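Local coordinates for D-alanyl-lipoteichoic acid synthetase (Streptococcus pneumoniae, PDB 3BMA), which probably takes part in the D-alanylation of lipoteichoic acid during cell wall biogenesis, as a membrane-associated member of the DltD family, at residues Q319-T331 and Y377-Y391. The protein carries 1 engineered substitution. Sequence-based numbering, arbitrary orientation.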
ATOM      1  N   GLN C 319      11.248 -36.927 -34.019  1.00 38.77           N
ATOM      2  CA  GLN C 319      12.353 -36.179 -34.621  1.00 39.68           C
ATOM      3  C   GLN C 319      12.205 -34.671 -34.418  1.00 38.20           C
ATOM      4  O   GLN C 319      13.200 -33.967 -34.235  1.00 43.04           O
ATOM      5  CB  GLN C 319      12.463 -36.496 -36.116  1.00 38.90           C
ATOM      6  CG  GLN C 319      13.141 -37.822 -36.441  1.00 48.62           C
ATOM      7  CD  GLN C 319      12.849 -38.301 -37.859  1.00 54.44           C
ATOM      8  OE1 GLN C 319      13.061 -37.572 -38.831  1.00 62.94           O
ATOM      9  NE2 GLN C 319      12.363 -39.535 -37.980  1.00 56.34           N
ATOM     10  N   LYS C 320      10.964 -34.185 -34.444  1.00 39.32           N
ATOM     11  CA  LYS C 320      10.672 -32.768 -34.218  1.00 37.78           C
ATOM     12  C   LYS C 320      10.881 -32.384 -32.751  1.00 39.02           C
ATOM     13  O   LYS C 320      11.366 -31.280 -32.452  1.00 31.38           O
ATOM     14  CB  LYS C 320       9.247 -32.427 -34.665  1.00 39.54           C
ATOM     15  CG  LYS C 320       9.025 -30.943 -34.879  1.00 37.22           C
ATOM     16  CD  LYS C 320       7.607 -30.606 -35.272  1.00 35.81           C
ATOM     17  CE  LYS C 320       7.335 -29.141 -34.971  1.00 30.52           C
ATOM     18  NZ  LYS C 320       6.068 -28.642 -35.557  1.00 37.77           N
ATOM     19  N   ILE C 321      10.521 -33.309 -31.857  1.00 28.43           N
ATOM     20  CA  ILE C 321      10.718 -33.160 -30.416  1.00 30.23           C
ATOM     21  C   ILE C 321      12.209 -33.162 -30.070  1.00 33.29           C
ATOM     22  O   ILE C 321      12.699 -32.233 -29.422  1.00 34.64           O
ATOM     23  CB  ILE C 321       9.942 -34.259 -29.614  1.00 27.71           C
ATOM     24  CG1 ILE C 321       8.440 -33.950 -29.620  1.00 23.87           C
ATOM     25  CG2 ILE C 321      10.431 -34.352 -28.163  1.00 21.37           C
ATOM     26  CD1 ILE C 321       7.542 -35.128 -29.286  1.00 24.44           C
ATOM     27  N   ARG C 322      12.916 -34.195 -30.537  1.00 35.17           N
ATOM     28  CA  ARG C 322      14.347 -34.366 -30.296  1.00 27.27           C
ATOM     29  C   ARG C 322      15.179 -33.188 -30.794  1.00 28.43           C
ATOM     30  O   ARG C 322      16.154 -32.817 -30.153  1.00 36.83           O
ATOM     31  CB  ARG C 322      14.851 -35.665 -30.923  1.00 29.89           C
ATOM     32  CG  ARG C 322      14.474 -36.944 -30.164  1.00 26.62           C
ATOM     33  CD  ARG C 322      15.222 -38.141 -30.739  1.00 36.20           C
ATOM     34  NE  ARG C 322      16.647 -38.087 -30.414  1.00 41.24           N
ATOM     35  CZ  ARG C 322      17.303 -39.010 -29.715  1.00 39.79           C
ATOM     36  NH1 ARG C 322      16.681 -40.094 -29.280  1.00 31.59           N
ATOM     37  NH2 ARG C 322      18.593 -38.858 -29.465  1.00 49.30           N
ATOM     38  N   TYR C 323      14.783 -32.595 -31.918  1.00 31.28           N
ATOM     39  CA  TYR C 323      15.480 -31.421 -32.441  1.00 38.26           C
ATOM     40  C   TYR C 323      15.373 -30.219 -31.508  1.00 38.41           C
ATOM     41  O   TYR C 323      16.363 -29.533 -31.273  1.00 41.48           O
ATOM     42  CB  TYR C 323      14.999 -31.049 -33.843  1.00 40.47           C
ATOM     43  CG  TYR C 323      15.718 -29.841 -34.409  1.00 47.19           C
ATOM     44  CD1 TYR C 323      17.040 -29.937 -34.855  1.00 44.48           C
ATOM     45  CD2 TYR C 323      15.085 -28.598 -34.482  1.00 44.60           C
ATOM     46  CE1 TYR C 323      17.709 -28.831 -35.361  1.00 45.00           C
ATOM     47  CE2 TYR C 323      15.747 -27.482 -34.989  1.00 50.04           C
ATOM     48  CZ  TYR C 323      17.056 -27.608 -35.428  1.00 49.04           C
ATOM     49  OH  TYR C 323      17.714 -26.511 -35.929  1.00 48.78           O
ATOM     50  N   GLN C 324      14.174 -29.981 -30.976  1.00 43.09           N
ATOM     51  CA  GLN C 324      13.933 -28.888 -30.029  1.00 39.47           C
ATOM     52  C   GLN C 324      14.783 -29.042 -28.768  1.00 36.20           C
ATOM     53  O   GLN C 324      15.340 -28.067 -28.261  1.00 39.88           O
ATOM     54  CB  GLN C 324      12.449 -28.813 -29.663  1.00 40.23           C
ATOM     55  CG  GLN C 324      12.058 -27.527 -28.934  1.00 42.43           C
ATOM     56  CD  GLN C 324      10.558 -27.360 -28.764  1.00 40.14           C
ATOM     57  OE1 GLN C 324       9.766 -28.209 -29.183  1.00 34.18           O
ATOM     58  NE2 GLN C 324      10.161 -26.256 -28.145  1.00 28.98           N
ATOM     59  N   LEU C 325      14.889 -30.275 -28.283  1.00 29.48           N
ATOM     60  CA  LEU C 325      15.714 -30.584 -27.123  1.00 33.22           C
ATOM     61  C   LEU C 325      17.203 -30.456 -27.443  1.00 35.08           C
ATOM     62  O   LEU C 325      17.901 -29.645 -26.832  1.00 42.57           O
ATOM     63  CB  LEU C 325      15.408 -31.992 -26.598  1.00 27.07           C
ATOM     64  CG  LEU C 325      13.968 -32.392 -26.266  1.00 34.99           C
ATOM     65  CD1 LEU C 325      13.924 -33.830 -25.765  1.00 30.69           C
ATOM     66  CD2 LEU C 325      13.349 -31.453 -25.244  1.00 32.07           C
ATOM     67  N   GLU C 326      17.665 -31.236 -28.421  1.00 35.79           N
ATOM     68  CA  GLU C 326      19.097 -31.386 -28.708  1.00 36.71           C
ATOM     69  C   GLU C 326      19.783 -30.166 -29.311  1.00 36.29           C
ATOM     70  O   GLU C 326      20.959 -29.932 -29.032  1.00 41.07           O
ATOM     71  CB  GLU C 326      19.358 -32.626 -29.563  1.00 35.45           C
ATOM     72  CG  GLU C 326      19.291 -33.911 -28.766  1.00 46.55           C
ATOM     73  CD  GLU C 326      19.360 -35.159 -29.620  1.00 53.90           C
ATOM     74  OE1 GLU C 326      18.536 -35.305 -30.550  1.00 52.84           O
ATOM     75  OE2 GLU C 326      20.235 -36.007 -29.346  1.00 60.02           O
ATOM     76  N   SER C 327      19.062 -29.381 -30.113  1.00 33.40           N
ATOM     77  CA  SER C 327      19.640 -28.164 -30.698  1.00 35.18           C
ATOM     78  C   SER C 327      19.837 -27.065 -29.659  1.00 36.44           C
ATOM     79  O   SER C 327      20.484 -26.053 -29.927  1.00 40.90           O
ATOM     80  CB  SER C 327      18.802 -27.642 -31.872  1.00 36.65           C
ATOM     81  OG  SER C 327      17.583 -27.077 -31.429  1.00 37.19           O
ATOM     82  N   GLN C 328      19.277 -27.281 -28.473  1.00 37.14           N
ATOM     83  CA  GLN C 328      19.377 -26.336 -27.374  1.00 35.79           C
ATOM     84  C   GLN C 328      20.274 -26.862 -26.258  1.00 39.52           C
ATOM     85  O   GLN C 328      20.580 -26.141 -25.313  1.00 44.01           O
ATOM     86  CB  GLN C 328      17.986 -26.014 -26.836  1.00 39.35           C
ATOM     87  CG  GLN C 328      17.137 -25.193 -27.784  1.00 31.53           C
ATOM     88  CD  GLN C 328      15.816 -24.781 -27.172  1.00 37.07           C
ATOM     89  OE1 GLN C 328      15.617 -23.614 -26.837  1.00 37.13           O
ATOM     90  NE2 GLN C 328      14.905 -25.739 -27.017  1.00 21.40           N
ATOM     91  N   GLY C 329      20.685 -28.123 -26.368  1.00 34.17           N
ATOM     92  CA  GLY C 329      21.657 -28.703 -25.452  1.00 29.38           C
ATOM     93  C   GLY C 329      21.111 -29.772 -24.525  1.00 34.86           C
ATOM     94  O   GLY C 329      21.804 -30.197 -23.604  1.00 34.89           O
ATOM     95  N   PHE C 330      19.872 -30.200 -24.763  1.00 32.67           N
ATOM     96  CA  PHE C 330      19.226 -31.214 -23.931  1.00 34.04           C
ATOM     97  C   PHE C 330      19.414 -32.554 -24.624  1.00 36.78           C
ATOM     98  O   PHE C 330      18.703 -32.865 -25.582  1.00 38.92           O
ATOM     99  CB  PHE C 330      17.727 -30.918 -23.747  1.00 36.26           C
ATOM    100  CG  PHE C 330      17.434 -29.658 -22.972  1.00 28.18           C
ATOM    101  CD1 PHE C 330      17.319 -29.690 -21.584  1.00 20.75           C
ATOM    102  CD2 PHE C 330      17.246 -28.445 -23.631  1.00 20.72           C
ATOM    103  CE1 PHE C 330      17.046 -28.528 -20.858  1.00 27.53           C
ATOM    104  CE2 PHE C 330      16.971 -27.279 -22.915  1.00 18.56           C
ATOM    105  CZ  PHE C 330      16.869 -27.322 -21.528  1.00 21.68           C
ATOM    106  N   THR C 331      20.378 -33.337 -24.151  1.00 33.93           N
ATOM    107  CA  THR C 331      20.782 -34.555 -24.866  1.00 35.72           C
ATOM    108  C   THR C 331      20.555 -35.843 -24.079  1.00 32.37           C
ATOM    109  O   THR C 331      20.834 -36.933 -24.580  1.00 40.40           O
ATOM    110  CB  THR C 331      22.259 -34.489 -25.357  1.00 38.12           C
ATOM    111  OG1 THR C 331      23.135 -34.298 -24.239  1.00 43.95           O
ATOM    112  CG2 THR C 331      22.460 -33.354 -26.375  1.00 31.89           C
ATOM    113  N   TYR C 377      23.140 -24.570 -21.779  1.00 45.78           N
ATOM    114  CA  TYR C 377      22.124 -24.649 -22.821  1.00 40.68           C
ATOM    115  C   TYR C 377      22.143 -23.398 -23.694  1.00 42.89           C
ATOM    116  O   TYR C 377      22.462 -22.308 -23.222  1.00 47.52           O
ATOM    117  CB  TYR C 377      20.730 -24.854 -22.221  1.00 33.45           C
ATOM    118  CG  TYR C 377      20.604 -26.025 -21.263  1.00 27.65           C
ATOM    119  CD1 TYR C 377      20.726 -27.340 -21.707  1.00 26.62           C
ATOM    120  CD2 TYR C 377      20.344 -25.810 -19.913  1.00 21.96           C
ATOM    121  CE1 TYR C 377      20.603 -28.416 -20.816  1.00 17.37           C
ATOM    122  CE2 TYR C 377      20.213 -26.873 -19.021  1.00 22.19           C
ATOM    123  CZ  TYR C 377      20.341 -28.168 -19.479  1.00 23.89           C
ATOM    124  OH  TYR C 377      20.217 -29.212 -18.593  1.00 32.02           O
ATOM    125  N   HIS C 378      21.801 -23.567 -24.967  1.00 42.89           N
ATOM    126  CA  HIS C 378      21.734 -22.452 -25.905  1.00 48.09           C
ATOM    127  C   HIS C 378      20.313 -22.329 -26.453  1.00 50.38           C
ATOM    128  O   HIS C 378      19.957 -22.958 -27.454  1.00 51.88           O
ATOM    129  CB  HIS C 378      22.766 -22.629 -27.028  1.00 53.06           C
ATOM    130  CG  HIS C 378      24.186 -22.617 -26.549  1.00 61.76           C
ATOM    131  ND1 HIS C 378      24.790 -23.717 -25.978  1.00 64.68           N
ATOM    132  CD2 HIS C 378      25.118 -21.635 -26.549  1.00 63.66           C
ATOM    133  CE1 HIS C 378      26.033 -23.414 -25.648  1.00 64.45           C
ATOM    134  NE2 HIS C 378      26.257 -22.156 -25.986  1.00 68.98           N
ATOM    135  N   LEU C 379      19.507 -21.509 -25.779  1.00 50.72           N
ATOM    136  CA  LEU C 379      18.071 -21.423 -26.043  1.00 48.12           C
ATOM    137  C   LEU C 379      17.718 -20.716 -27.347  1.00 52.29           C
ATOM    138  O   LEU C 379      18.280 -19.668 -27.673  1.00 52.84           O
ATOM    139  CB  LEU C 379      17.341 -20.746 -24.875  1.00 44.93           C
ATOM    140  CG  LEU C 379      17.252 -21.468 -23.526  1.00 37.42           C
ATOM    141  CD1 LEU C 379      16.613 -20.547 -22.497  1.00 38.98           C
ATOM    142  CD2 LEU C 379      16.480 -22.778 -23.620  1.00 29.14           C
ATOM    143  N   ASN C 380      16.783 -21.308 -28.083  1.00 51.89           N
ATOM    144  CA  ASN C 380      16.248 -20.705 -29.295  1.00 53.68           C
ATOM    145  C   ASN C 380      14.819 -20.244 -29.046  1.00 53.21           C
ATOM    146  O   ASN C 380      13.951 -21.042 -28.679  1.00 52.85           O
ATOM    147  CB  ASN C 380      16.319 -21.685 -30.472  1.00 56.08           C
ATOM    148  CG  ASN C 380      16.018 -21.029 -31.819  1.00 50.04           C
ATOM    149  OD1 ASN C 380      15.599 -21.700 -32.760  1.00 54.41           O
ATOM    150  ND2 ASN C 380      16.238 -19.721 -31.918  1.00 57.07           N
ATOM    151  N   GLU C 381      14.593 -18.951 -29.263  1.00 54.68           N
ATOM    152  CA  GLU C 381      13.310 -18.322 -28.975  0.50 53.33           C
ATOM    153  C   GLU C 381      12.300 -18.513 -30.111  1.00 54.49           C
ATOM    154  O   GLU C 381      11.119 -18.199 -29.961  1.00 57.41           O
ATOM    155  CB  GLU C 381      13.520 -16.836 -28.674  0.50 52.91           C
ATOM    156  CG  GLU C 381      12.859 -16.357 -27.388  0.50 47.21           C
ATOM    157  CD  GLU C 381      13.738 -16.524 -26.148  0.50 49.02           C
ATOM    158  OE1 GLU C 381      14.158 -17.662 -25.833  0.50 32.84           O
ATOM    159  OE2 GLU C 381      13.993 -15.505 -25.470  0.50 48.56           O
ATOM    160  N   ARG C 382      12.771 -19.036 -31.243  1.00 54.19           N
ATOM    161  CA  ARG C 382      11.908 -19.327 -32.390  1.00 51.20           C
ATOM    162  C   ARG C 382      11.025 -20.556 -32.150  1.00 48.15           C
ATOM    163  O   ARG C 382      10.082 -20.804 -32.900  1.00 42.91           O
ATOM    164  CB  ARG C 382      12.735 -19.492 -33.669  1.00 54.22           C
ATOM    165  CG  ARG C 382      13.085 -18.175 -34.346  1.00 62.69           C
ATOM    166  CD  ARG C 382      14.273 -18.317 -35.283  1.00 80.42           C
ATOM    167  NE  ARG C 382      14.695 -17.023 -35.821  1.00 91.74           N
ATOM    168  CZ  ARG C 382      15.816 -16.812 -36.509  1.00 95.22           C
ATOM    169  NH1 ARG C 382      16.657 -17.810 -36.757  1.00 97.22           N
ATOM    170  NH2 ARG C 382      16.099 -15.593 -36.951  1.00 94.30           N
ATOM    171  N   PHE C 383      11.324 -21.307 -31.092  1.00 44.52           N
ATOM    172  CA  PHE C 383      10.493 -22.430 -30.670  1.00 43.18           C
ATOM    173  C   PHE C 383       9.211 -21.975 -29.963  1.00 42.45           C
ATOM    174  O   PHE C 383       8.298 -22.777 -29.760  1.00 44.72           O
ATOM    175  CB  PHE C 383      11.282 -23.390 -29.776  1.00 38.91           C
ATOM    176  CG  PHE C 383      12.389 -24.128 -30.485  1.00 41.84           C
ATOM    177  CD1 PHE C 383      13.627 -24.291 -29.880  1.00 42.22           C
ATOM    178  CD2 PHE C 383      12.194 -24.664 -31.751  1.00 43.09           C
ATOM    179  CE1 PHE C 383      14.650 -24.978 -30.526  1.00 41.63           C
ATOM    180  CE2 PHE C 383      13.210 -25.351 -32.403  1.00 37.57           C
ATOM    181  CZ  PHE C 383      14.439 -25.506 -31.790  1.00 40.35           C
ATOM    182  N   PHE C 384       9.156 -20.697 -29.584  1.00 39.05           N
ATOM    183  CA  PHE C 384       7.934 -20.073 -29.068  1.00 41.65           C
ATOM    184  C   PHE C 384       6.962 -19.681 -30.181  1.00 41.51           C
ATOM    185  O   PHE C 384       5.770 -19.486 -29.926  1.00 45.33           O
ATOM    186  CB  PHE C 384       8.263 -18.817 -28.247  1.00 39.17           C
ATOM    187  CG  PHE C 384       8.706 -19.099 -26.838  1.00 31.34           C
ATOM    188  CD1 PHE C 384       9.958 -18.681 -26.395  1.00 30.44           C
ATOM    189  CD2 PHE C 384       7.869 -19.762 -25.950  1.00 27.05           C
ATOM    190  CE1 PHE C 384      10.372 -18.928 -25.092  1.00 33.45           C
ATOM    191  CE2 PHE C 384       8.278 -20.024 -24.648  1.00 28.29           C
ATOM    192  CZ  PHE C 384       9.529 -19.602 -24.216  1.00 33.01           C
ATOM    193  N   SER C 385       7.476 -19.561 -31.404  1.00 42.42           N
ATOM    194  CA  SER C 385       6.707 -19.043 -32.539  1.00 45.43           C
ATOM    195  C   SER C 385       5.693 -20.033 -33.109  1.00 43.85           C
ATOM    196  O   SER C 385       5.798 -21.242 -32.904  1.00 45.31           O
ATOM    197  CB  SER C 385       7.644 -18.572 -33.656  1.00 48.46           C
ATOM    198  OG  SER C 385       8.133 -19.674 -34.403  1.00 53.29           O
ATOM    199  N   LYS C 386       4.716 -19.488 -33.832  1.00 51.15           N
ATOM    200  CA  LYS C 386       3.701 -20.267 -34.535  1.00 56.41           C
ATOM    201  C   LYS C 386       4.318 -21.012 -35.722  1.00 57.07           C
ATOM    202  O   LYS C 386       3.811 -22.060 -36.134  1.00 58.91           O
ATOM    203  CB  LYS C 386       2.568 -19.340 -34.999  1.00 58.07           C
ATOM    204  CG  LYS C 386       1.219 -20.020 -35.260  1.00 65.57           C
ATOM    205  CD  LYS C 386       0.979 -20.315 -36.746  1.00 72.04           C
ATOM    206  CE  LYS C 386       0.730 -19.045 -37.557  1.00 76.01           C
ATOM    207  NZ  LYS C 386       0.661 -19.321 -39.021  1.00 72.80           N
ATOM    208  N   ASP C 387       5.411 -20.462 -36.257  1.00 54.41           N
ATOM    209  CA  ASP C 387       6.186 -21.088 -37.331  1.00 53.74           C
ATOM    210  C   ASP C 387       6.710 -22.463 -36.918  1.00 47.57           C
ATOM    211  O   ASP C 387       6.629 -23.418 -37.691  1.00 49.55           O
ATOM    212  CB  ASP C 387       7.357 -20.191 -37.753  1.00 57.97           C
ATOM    213  CG  ASP C 387       6.903 -18.875 -38.373  1.00 69.59           C
ATOM    214  OD1 ASP C 387       7.530 -18.444 -39.365  1.00 73.16           O
ATOM    215  OD2 ASP C 387       5.931 -18.265 -37.874  1.00 81.58           O
ATOM    216  N   TRP C 388       7.234 -22.554 -35.698  1.00 39.72           N
ATOM    217  CA  TRP C 388       7.689 -23.829 -35.156  1.00 38.41           C
ATOM    218  C   TRP C 388       6.524 -24.739 -34.812  1.00 38.26           C
ATOM    219  O   TRP C 388       6.587 -25.947 -35.042  1.00 39.95           O
ATOM    220  CB  TRP C 388       8.586 -23.637 -33.926  1.00 33.14           C
ATOM    221  CG  TRP C 388       9.026 -24.943 -33.326  1.00 39.09           C
ATOM    222  CD1 TRP C 388       8.679 -25.440 -32.103  1.00 31.06           C
ATOM    223  CD2 TRP C 388       9.856 -25.941 -33.945  1.00 38.06           C
ATOM    224  NE1 TRP C 388       9.257 -26.672 -31.911  1.00 39.88           N
ATOM    225  CE2 TRP C 388       9.983 -27.004 -33.025  1.00 37.59           C
ATOM    226  CE3 TRP C 388      10.516 -26.030 -35.180  1.00 37.25           C
ATOM    227  CZ2 TRP C 388      10.745 -28.143 -33.298  1.00 37.84           C
ATOM    228  CZ3 TRP C 388      11.267 -27.166 -35.455  1.00 35.84           C
ATOM    229  CH2 TRP C 388      11.377 -28.206 -34.515  1.00 35.31           C
ATOM    230  N   ALA C 389       5.462 -24.142 -34.273  1.00 38.95           N
ATOM    231  CA  ALA C 389       4.283 -24.869 -33.810  1.00 36.00           C
ATOM    232  C   ALA C 389       3.633 -25.702 -34.911  1.00 39.76           C
ATOM    233  O   ALA C 389       3.164 -26.814 -34.661  1.00 34.22           O
ATOM    234  CB  ALA C 389       3.275 -23.899 -33.218  1.00 37.41           C
ATOM    235  N   THR C 390       3.635 -25.163 -36.130  1.00 41.15           N
ATOM    236  CA  THR C 390       2.965 -25.793 -37.265  1.00 43.56           C
ATOM    237  C   THR C 390       3.931 -26.338 -38.329  1.00 48.76           C
ATOM    238  O   THR C 390       3.511 -26.640 -39.449  1.00 54.04           O
ATOM    239  CB  THR C 390       1.980 -24.808 -37.931  1.00 43.60           C
ATOM    240  OG1 THR C 390       2.681 -23.620 -38.317  1.00 40.78           O
ATOM    241  CG2 THR C 390       0.854 -24.439 -36.976  1.00 46.52           C
ATOM    242  N   TYR C 391       5.210 -26.477 -37.975  1.00 51.24           N
ATOM    243  CA  TYR C 391       6.251 -26.880 -38.927  1.00 52.95           C
ATOM    244  C   TYR C 391       6.175 -28.352 -39.348  1.00 59.79           C
ATOM    245  O   TYR C 391       6.253 -29.256 -38.511  1.00 58.11           O
ATOM    246  CB  TYR C 391       7.645 -26.547 -38.387  1.00 53.18           C
ATOM    247  CG  TYR C 391       8.748 -26.697 -39.412  1.00 54.11           C
ATOM    248  CD1 TYR C 391       8.886 -25.779 -40.456  1.00 57.26           C
ATOM    249  CD2 TYR C 391       9.656 -27.753 -39.339  1.00 50.33           C
ATOM    250  CE1 TYR C 391       9.895 -25.912 -41.404  1.00 53.22           C
ATOM    251  CE2 TYR C 391      10.670 -27.896 -40.281  1.00 55.26           C
ATOM    252  CZ  TYR C 391      10.784 -26.970 -41.309  1.00 55.26           C
ATOM    253  OH  TYR C 391      11.786 -27.102 -42.241  1.00 57.29           O
TER
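Three backbone carbonyls grip the ammonium of Lys-320: its NZ lies 2.8 Å from Trp-388 O, in the last turn of helix 386-389, 3.0 Å from Tyr-391 O, and also bonds Leu-270 O. A lysine suits this place because its extended chain, with CG anti to the backbone N (chi1 -162°), runs over one face of the Trp-388 indole before reaching those oxygens; CE makes a CH-pi contact and NZ a longer cation-pi one. Phe-383 CD2 packs on the opposite indole face. In the ring plane, Trp-388 NE1 donates to Gln-324 OE1 (3.2 Å), approaching from above the amide plane rather than on a lone pair. A glutamine fits here because its methylene CG can sit over the centre of the Phe-383 ring, 3.8 Å from the centroid, while NE2 turns to Tyr-275 O and Gln-279 OE1.

One turn on, Gln-328 OE1 accepts from Asn-380 N at 2.9 Å, while its NE2 reaches back to Gln-324 O, holding the amide at both ends. Gly-329, with positive phi, closes the helix in a Schellman motif; a side chain there would jam against the preceding carbonyl O and press on Tyr-377. The rings of Phe-330 and Tyr-377 form an offset stack, planes 11° apart. Segment 377-391 thereby lies along helix 311-326, with helix 274-287 touching both segments and Pro-292 of strand 291-296, next to the sheet's edge strand, meeting the stacked rings.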